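Local coordinates for hypothetical conserved protein (Geobacillus kaustophilus, PDB 2R5X), which is of unknown function but belongs to the YugN-like family and folds as a small chain with an antiparallel sheet packed on helices, at residues A[59-64]-A[71-76]; A[11-16]-A[115-120]; A[4-9]-A[75-80]. The protein carries 1 engineered substitution. One frame throughout, in Å; residues are numbered along the deposited sequence.

Contact 1. Residues A[59-64]-A[71-76]; sequences GYAIEG and ALIKLL
Tyr-60 and Lys-74 form an antiparallel hydrogen-bonded pair, next to the pair of Gly-59 and Leu-75. The strand segments 59-61 and 71-75 run at 147° to each other, 4.4 Å apart at closest approach. Tyr-60 N donates to Lys-74 O at 3.1 Å. Lys-74 N answers to Tyr-60 O at 3.0 Å. Gly-59 faces Leu-75 and Ala-61 faces Ile-73 as non-hydrogen-bonded pairs. Beyond them the register slips by one residue. Ile-62 and Glu-63 both face Leu-72, a classic beta bulge. Leu-72 O takes Ile-62 N at 2.8 Å and, weakly, Glu-63 N. Leu-72 N returns a bond to Glu-63 O.

At Gly-59 a beta carbon would clash with Ile-73 CG2, so the lack of a side chain permits the close pairing. The Tyr-60 ring covers the chain of Lys-74. With chi1 at 58°, CG sits between the backbone N and the carbonyl carbon, and the ring reaches across to the neighbouring strand. Lys-74 CB lies over one ring face, 3.9 Å from the centroid of the Tyr-60 ring, in a CH-pi contact offset toward the rim. Lys-74 CD meets Tyr-60 OH. Leu-76 CD2 touches the edge, 3.8 Å from Tyr-60 CE1. At the bulge, Ile-62 CG2 lies alongside Leu-72 CD2. On the other face Ile-73 CD1 approaches Ala-61 CB, and Ile-73 also packs on Leu-17 and Leu-20 of helix 17-26.

Lys-74 bends at chi2 and its NZ bonds to Leu-75 O. The aromatic contact thus uses the methylenes of the lysine, while its ammonium group binds a backbone carbonyl. Backbone bonds fix the hairpin. The Ala-61 and Ile-73 face is apolar, while the Tyr-60 and Lys-74 face mixes apolar and polar groups.

Contact 2. Residues A[11-16]-A[115-120]; sequences ENQTVE and ELEKIK
Val-15 and Leu-116 meet through branches set by their side-chain torsions. In Val-15 chi1 is 60°, which puts CG2 opposite the backbone N and turns it to the helix. In Leu-116 chi1, at -68°, sets CG opposite the carbonyl carbon, and chi2, at 169°, then carries CD2 to the valine. Val-15 CG2 lies 3.8 Å from Leu-116 CD2. The two side chains cross at about a right angle. The same valine methyl, Val-15 CG2, also touches Ile-119 CD1, at 4.1 Å. One CG2 therefore serves two residues of segment 115-120.

The other methyl of Leu-116 meets an amide. Gln-13 bends at chi2 and brings its NE2 to 3.7 Å from Leu-116 CD1. This is a van der Waals touch. The polar partner of the glutamine is Lys-113, whose NZ bonds to Gln-13 OE1. The amide is thus held by its oxygen while its nitrogen rests on the leucine. Lys-120 lies across the base of the same glutamine. Its chain is extended, and Lys-120 CE comes to 3.8 Å from Gln-13 CB. Lys-120 NZ forms a long ion pair with Glu-117 OE2, and the lysine is poorly ordered.

The contact is apolar toward Val-15 and more polar toward Lys-120. Leu-20 and Ile-23 of helix 17-26 extend the apolar side, touching Val-15 and Leu-116 respectively. Val-15 is also tied to Ile-73 by a backbone hydrogen bond. The arrangement is that of a helix packed on a sheet: the C-terminal end of helix 99-117 lies against strand 14-16, a short antiparallel neighbour of strand 71-84.

Contact 3. Residues A[4-9]-A[75-80]; sequences KFENTG and LLTPIM. Engineered in segment 75-80: Met-80 (natural residue Leu).
Phe-5 enters the contact beside Pro-78 and ends at Met-80. Phe-5 CB lies 4.0 Å from Pro-78 O. The first torsion, chi1 -58°, sets CG opposite the carbonyl carbon and sends the ring along segment 75-80. Phe-5 CD2 passes Pro-78 O at 3.7 Å. Phe-5 CE2 reaches Met-80 CB, also at 3.7 Å. Phe-5 CZ, at the tip, meets Met-80 CE at 3.4 Å. That methyl comes to the ring edge, in plane. Met-80 is an engineered residue, a leucine in the natural sequence.

The backbone anchors the ring's root: Phe-5 N donates to Pro-78 O at 2.9 Å. Lys-4 and Ile-79 form an antiparallel non-hydrogen-bonded pair, which joins the short N-terminal strand 3-4 to the long strand 71-84. Past this pair the chain leaves the sheet as a loop. Phe-5 also packs on Cys-105 and Leu-109 of helix 99-117 and on Leu-55 of strand 51-61. An alanine here is likely to open a gap between helix and sheet and leave the Met-80 methyl without its aromatic neighbour.

On the outer side, Lys-4 CE rests on Ile-79 CG2 at 3.8 Å. A water accepts a weak bond from Lys-4 NZ and donates to Thr-77 O. Thr-77 CG2 lies 3.4 Å from Phe-5 O, while Thr-77 OG1 bonds to Glu-11.

Overall arrangement
Strand 71-84 links all three contacts. Contacts 1 and 3 share Leu-75 and Leu-76 on it, and contact 2 reaches it through strand 14-16 and through Leu-116, which packs on Leu-75. Contact 1 is mainly a backbone ladder within a hairpin. Contact 2 lacks such bonds between its segments and relies on side-chain packing. Contact 3 mixes one backbone bond with the packing of an aromatic ring between the sheet and helix 99-117. It is the most central: its centre lies about 8 Å from the centre of the chain, against about 13 Å for the other two. Farther out, contact 1 has an exposed bulge and contact 2 an exposed lysine.

Contact 1. Residues A[59-64]-A[71-76]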
# COMPACT_ATOMS: atom_id res chain seq x y z
N GLY A 59 -2.36 -6.33 1.85
CA GLY A 59 -3.45 -7.22 1.51
C GLY A 59 -3.16 -8.64 1.98
O GLY A 59 -2.00 -9.01 2.15
N TYR A 60 -4.21 -9.42 2.21
CA TYR A 60 -4.02 -10.84 2.52
C TYR A 60 -4.36 -11.72 1.33
O TYR A 60 -5.14 -11.33 0.45
CB TYR A 60 -4.83 -11.25 3.76
CG TYR A 60 -6.33 -11.01 3.67
CD1 TYR A 60 -6.92 -9.90 4.27
CD2 TYR A 60 -7.17 -11.92 3.02
CE1 TYR A 60 -8.30 -9.68 4.20
CE2 TYR A 60 -8.55 -11.72 2.94
CZ TYR A 60 -9.10 -10.60 3.54
OH TYR A 60 -10.46 -10.39 3.48
N ALA A 61 -3.77 -12.92 1.30
CA ALA A 61 -4.09 -13.89 0.27
C ALA A 61 -5.37 -14.65 0.62
O ALA A 61 -5.36 -15.55 1.46
CB ALA A 61 -2.92 -14.85 0.06
N ILE A 62 -6.48 -14.24 0.00
CA ILE A 62 -7.79 -14.87 0.21
C ILE A 62 -7.90 -16.18 -0.60
O ILE A 62 -8.63 -17.10 -0.22
CB ILE A 62 -8.97 -13.87 -0.07
CG1 ILE A 62 -10.29 -14.36 0.55
CG2 ILE A 62 -9.12 -13.55 -1.57
CD1 ILE A 62 -11.38 -13.29 0.69
N GLU A 63 -7.14 -16.25 -1.68
CA GLU A 63 -6.99 -17.45 -2.50
C GLU A 63 -5.51 -17.59 -2.88
O GLU A 63 -4.84 -16.60 -3.02
CB GLU A 63 -7.85 -17.31 -3.76
CG GLU A 63 -9.02 -18.24 -3.84
CD GLU A 63 -10.29 -17.65 -4.45
OE1 GLU A 63 -10.42 -17.58 -5.69
OE2 GLU A 63 -11.19 -17.29 -3.68
N GLY A 64 -5.01 -18.81 -3.02
CA GLY A 64 -3.59 -19.06 -3.26
C GLY A 64 -2.76 -18.72 -2.03
O GLY A 64 -3.28 -18.69 -0.92
N ALA A 71 -2.10 -15.55 -6.74
CA ALA A 71 -2.76 -15.48 -5.45
C ALA A 71 -3.81 -14.39 -5.60
O ALA A 71 -3.60 -13.43 -6.34
CB ALA A 71 -1.78 -15.12 -4.36
N LEU A 72 -4.95 -14.55 -4.94
CA LEU A 72 -5.95 -13.50 -4.95
C LEU A 72 -5.80 -12.68 -3.68
O LEU A 72 -5.81 -13.22 -2.57
CB LEU A 72 -7.37 -14.07 -5.09
CG LEU A 72 -8.48 -13.09 -5.52
CD1 LEU A 72 -8.30 -12.62 -6.96
CD2 LEU A 72 -9.85 -13.73 -5.34
N ILE A 73 -5.62 -11.37 -3.85
CA ILE A 73 -5.32 -10.46 -2.75
C ILE A 73 -6.52 -9.56 -2.41
O ILE A 73 -7.08 -8.89 -3.29
CB ILE A 73 -4.04 -9.61 -3.04
CG1 ILE A 73 -2.83 -10.51 -3.40
CG2 ILE A 73 -3.69 -8.66 -1.88
CD1 ILE A 73 -2.45 -11.57 -2.34
N LYS A 74 -6.93 -9.58 -1.15
CA LYS A 74 -7.92 -8.62 -0.66
C LYS A 74 -7.19 -7.53 0.13
O LYS A 74 -6.58 -7.80 1.16
CB LYS A 74 -9.00 -9.34 0.17
CG LYS A 74 -10.24 -8.50 0.53
CD LYS A 74 -10.00 -7.61 1.75
CE LYS A 74 -11.21 -6.81 2.15
NZ LYS A 74 -10.83 -5.72 3.08
N LEU A 75 -7.27 -6.29 -0.36
CA LEU A 75 -6.56 -5.16 0.24
C LEU A 75 -7.22 -4.64 1.51
O LEU A 75 -8.44 -4.60 1.63
CB LEU A 75 -6.40 -4.02 -0.76
CG LEU A 75 -5.62 -4.23 -2.07
CD1 LEU A 75 -5.78 -3.00 -2.93
CD2 LEU A 75 -4.15 -4.49 -1.83
N LEU A 76 -6.38 -4.24 2.46
CA LEU A 76 -6.81 -3.68 3.73
C LEU A 76 -6.71 -2.15 3.68
O LEU A 76 -6.29 -1.59 2.67
CB LEU A 76 -5.94 -4.24 4.86
CG LEU A 76 -5.93 -5.77 4.99
CD1 LEU A 76 -4.73 -6.22 5.82
CD2 LEU A 76 -7.23 -6.31 5.60

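Contact 2. Residues A[11-16]-A[115-120]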
# COMPACT_ATOMS: atom_id res chain seq x y z
N GLU A 11 -10.55 -1.47 -0.26
CA GLU A 11 -10.97 -2.63 0.53
C GLU A 11 -12.18 -3.35 -0.08
O GLU A 11 -12.62 -4.38 0.45
CB GLU A 11 -11.31 -2.22 1.97
CG GLU A 11 -10.27 -1.34 2.68
CD GLU A 11 -10.60 0.15 2.61
OE1 GLU A 11 -11.04 0.63 1.55
OE2 GLU A 11 -10.42 0.85 3.63
N ASN A 12 -12.71 -2.82 -1.18
CA ASN A 12 -13.98 -3.29 -1.76
C ASN A 12 -13.84 -4.24 -2.95
O ASN A 12 -14.85 -4.77 -3.44
CB ASN A 12 -14.87 -2.10 -2.15
CG ASN A 12 -15.24 -1.22 -0.97
OD1 ASN A 12 -15.44 -1.70 0.15
ND2 ASN A 12 -15.35 0.09 -1.22
N GLN A 13 -12.62 -4.45 -3.42
CA GLN A 13 -12.38 -5.38 -4.52
C GLN A 13 -11.06 -6.15 -4.37
O GLN A 13 -10.12 -5.69 -3.72
CB GLN A 13 -12.48 -4.68 -5.89
CG GLN A 13 -11.18 -4.10 -6.46
CD GLN A 13 -10.65 -2.92 -5.66
OE1 GLN A 13 -11.28 -1.86 -5.62
NE2 GLN A 13 -9.49 -3.09 -5.04
N THR A 14 -11.02 -7.33 -4.97
CA THR A 14 -9.88 -8.23 -4.90
C THR A 14 -9.11 -8.21 -6.22
O THR A 14 -9.65 -7.81 -7.26
CB THR A 14 -10.34 -9.67 -4.59
OG1 THR A 14 -11.26 -10.11 -5.59
CG2 THR A 14 -11.03 -9.74 -3.21
N VAL A 15 -7.85 -8.64 -6.18
CA VAL A 15 -6.97 -8.56 -7.35
C VAL A 15 -5.91 -9.67 -7.32
O VAL A 15 -5.47 -10.09 -6.24
CB VAL A 15 -6.32 -7.12 -7.47
CG1 VAL A 15 -5.49 -6.76 -6.23
CG2 VAL A 15 -5.50 -6.96 -8.75
N GLU A 16 -5.54 -10.17 -8.49
CA GLU A 16 -4.44 -11.13 -8.62
C GLU A 16 -3.11 -10.47 -8.25
O GLU A 16 -2.87 -9.32 -8.64
CB GLU A 16 -4.39 -11.71 -10.04
CG GLU A 16 -3.46 -12.92 -10.17
CD GLU A 16 -3.55 -13.61 -11.52
OE1 GLU A 16 -4.63 -13.57 -12.14
OE2 GLU A 16 -2.53 -14.19 -11.96
N GLU A 115 -5.78 2.49 -11.25
CA GLU A 115 -5.10 1.38 -11.93
C GLU A 115 -5.79 0.03 -11.71
O GLU A 115 -5.81 -0.80 -12.61
CB GLU A 115 -3.62 1.29 -11.54
CG GLU A 115 -2.73 2.42 -12.06
CD GLU A 115 -2.92 2.70 -13.55
OE1 GLU A 115 -2.57 1.83 -14.38
OE2 GLU A 115 -3.41 3.80 -13.88
N LEU A 116 -6.34 -0.18 -10.52
CA LEU A 116 -7.05 -1.43 -10.22
C LEU A 116 -8.40 -1.49 -10.93
O LEU A 116 -8.83 -2.57 -11.35
CB LEU A 116 -7.22 -1.63 -8.70
CG LEU A 116 -5.96 -1.89 -7.85
CD1 LEU A 116 -6.32 -1.79 -6.39
CD2 LEU A 116 -5.32 -3.24 -8.13
N GLU A 117 -9.05 -0.34 -11.08
CA GLU A 117 -10.32 -0.22 -11.81
C GLU A 117 -10.20 -0.52 -13.30
O GLU A 117 -11.15 -0.97 -13.93
CB GLU A 117 -10.94 1.17 -11.60
CG GLU A 117 -11.67 1.36 -10.27
CD GLU A 117 -12.92 0.50 -10.13
OE1 GLU A 117 -13.67 0.34 -11.13
OE2 GLU A 117 -13.17 -0.02 -9.02
N LYS A 118 -9.01 -0.27 -13.85
CA LYS A 118 -8.74 -0.47 -15.28
C LYS A 118 -8.62 -1.94 -15.69
O LYS A 118 -8.73 -2.27 -16.87
CB LYS A 118 -7.46 0.26 -15.68
CG LYS A 118 -7.62 1.75 -15.83
CD LYS A 118 -6.27 2.41 -16.01
CE LYS A 118 -6.44 3.89 -16.23
NZ LYS A 118 -5.13 4.58 -16.26
N ILE A 119 -8.39 -2.81 -14.71
CA ILE A 119 -8.20 -4.24 -14.98
C ILE A 119 -9.25 -5.10 -14.27
O ILE A 119 -9.15 -6.33 -14.28
CB ILE A 119 -6.78 -4.72 -14.59
CG1 ILE A 119 -6.51 -4.45 -13.10
CG2 ILE A 119 -5.72 -4.06 -15.48
CD1 ILE A 119 -5.47 -5.35 -12.49
N LYS A 120 -10.24 -4.44 -13.66
CA LYS A 120 -11.22 -5.10 -12.80
C LYS A 120 -12.07 -6.13 -13.53
O LYS A 120 -12.40 -7.19 -12.97
CB LYS A 120 -12.11 -4.05 -12.12
CG LYS A 120 -12.81 -4.53 -10.86
CD LYS A 120 -13.64 -3.42 -10.23
CE LYS A 120 -14.47 -3.95 -9.06
NZ LYS A 120 -15.37 -2.91 -8.49

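Contact 3. Residues A[4-9]-A[75-80]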
# COMPACT_ATOMS: atom_id res chain seq x y z
N LYS A 4 -4.57 6.51 9.13
CA LYS A 4 -5.21 5.62 8.17
C LYS A 4 -5.85 6.45 7.07
O LYS A 4 -6.13 7.63 7.25
CB LYS A 4 -6.26 4.74 8.85
CG LYS A 4 -5.70 3.84 9.95
CD LYS A 4 -6.63 2.70 10.30
CE LYS A 4 -6.31 1.45 9.50
NZ LYS A 4 -7.04 0.25 10.01
N PHE A 5 -6.07 5.83 5.91
CA PHE A 5 -6.77 6.48 4.82
C PHE A 5 -8.04 5.71 4.51
O PHE A 5 -8.01 4.62 3.92
CB PHE A 5 -5.88 6.60 3.59
CG PHE A 5 -4.61 7.35 3.83
CD1 PHE A 5 -4.56 8.73 3.63
CD2 PHE A 5 -3.46 6.68 4.25
CE1 PHE A 5 -3.39 9.43 3.86
CE2 PHE A 5 -2.30 7.37 4.48
CZ PHE A 5 -2.26 8.74 4.29
N GLU A 6 -9.16 6.28 4.94
CA GLU A 6 -10.48 5.69 4.71
C GLU A 6 -11.06 6.16 3.38
O GLU A 6 -10.61 7.17 2.82
CB GLU A 6 -11.44 6.05 5.86
CG GLU A 6 -10.95 5.70 7.27
CD GLU A 6 -10.90 4.20 7.56
OE1 GLU A 6 -11.62 3.42 6.89
OE2 GLU A 6 -10.15 3.80 8.47
N ASN A 7 -12.04 5.42 2.88
CA ASN A 7 -12.78 5.78 1.66
C ASN A 7 -11.95 5.91 0.38
O ASN A 7 -12.29 6.70 -0.51
CB ASN A 7 -13.66 7.02 1.87
CG ASN A 7 -14.50 6.94 3.13
OD1 ASN A 7 -15.33 6.04 3.28
ND2 ASN A 7 -14.28 7.88 4.04
N THR A 8 -10.88 5.13 0.27
CA THR A 8 -10.11 5.04 -0.98
C THR A 8 -10.80 4.09 -1.97
O THR A 8 -10.55 4.14 -3.17
CB THR A 8 -8.69 4.51 -0.74
OG1 THR A 8 -8.76 3.17 -0.21
CG2 THR A 8 -7.90 5.42 0.23
N GLY A 9 -11.65 3.21 -1.44
CA GLY A 9 -12.32 2.18 -2.24
C GLY A 9 -11.54 0.88 -2.38
O GLY A 9 -12.04 -0.08 -2.98
N LEU A 75 -7.27 -6.29 -0.36
CA LEU A 75 -6.56 -5.16 0.24
C LEU A 75 -7.22 -4.64 1.51
O LEU A 75 -8.44 -4.60 1.63
CB LEU A 75 -6.40 -4.02 -0.76
CG LEU A 75 -5.62 -4.23 -2.07
CD1 LEU A 75 -5.78 -3.00 -2.93
CD2 LEU A 75 -4.15 -4.49 -1.83
N LEU A 76 -6.38 -4.24 2.46
CA LEU A 76 -6.81 -3.68 3.73
C LEU A 76 -6.71 -2.15 3.68
O LEU A 76 -6.29 -1.59 2.67
CB LEU A 76 -5.94 -4.24 4.86
CG LEU A 76 -5.93 -5.77 4.99
CD1 LEU A 76 -4.73 -6.22 5.82
CD2 LEU A 76 -7.23 -6.31 5.60
N THR A 77 -7.12 -1.48 4.75
CA THR A 77 -7.08 -0.03 4.80
C THR A 77 -5.63 0.46 4.82
O THR A 77 -4.84 0.03 5.68
CB THR A 77 -7.86 0.49 6.03
OG1 THR A 77 -9.20 -0.01 5.95
CG2 THR A 77 -7.89 2.02 6.08
N PRO A 78 -5.26 1.31 3.85
CA PRO A 78 -3.89 1.85 3.79
C PRO A 78 -3.56 2.73 4.97
O PRO A 78 -4.45 3.40 5.51
CB PRO A 78 -3.89 2.67 2.50
CG PRO A 78 -5.03 2.13 1.70
CD PRO A 78 -6.07 1.83 2.73
N ILE A 79 -2.30 2.70 5.38
CA ILE A 79 -1.83 3.50 6.51
C ILE A 79 -0.61 4.34 6.15
O ILE A 79 0.06 4.07 5.14
CB ILE A 79 -1.52 2.65 7.79
CG1 ILE A 79 -0.38 1.66 7.55
CG2 ILE A 79 -2.77 1.92 8.27
CD1 ILE A 79 0.50 1.44 8.77
N MET A 80 -0.34 5.37 6.95
CA MET A 80 0.94 6.08 6.89
C MET A 80 1.68 5.92 8.21
O MET A 80 1.22 6.39 9.25
CB MET A 80 0.77 7.58 6.57
CG MET A 80 2.00 8.18 5.88
SD MET A 80 2.08 9.98 5.78
CE MET A 80 0.45 10.48 5.34
O HOH W 1 -5.22 -1.27 7.90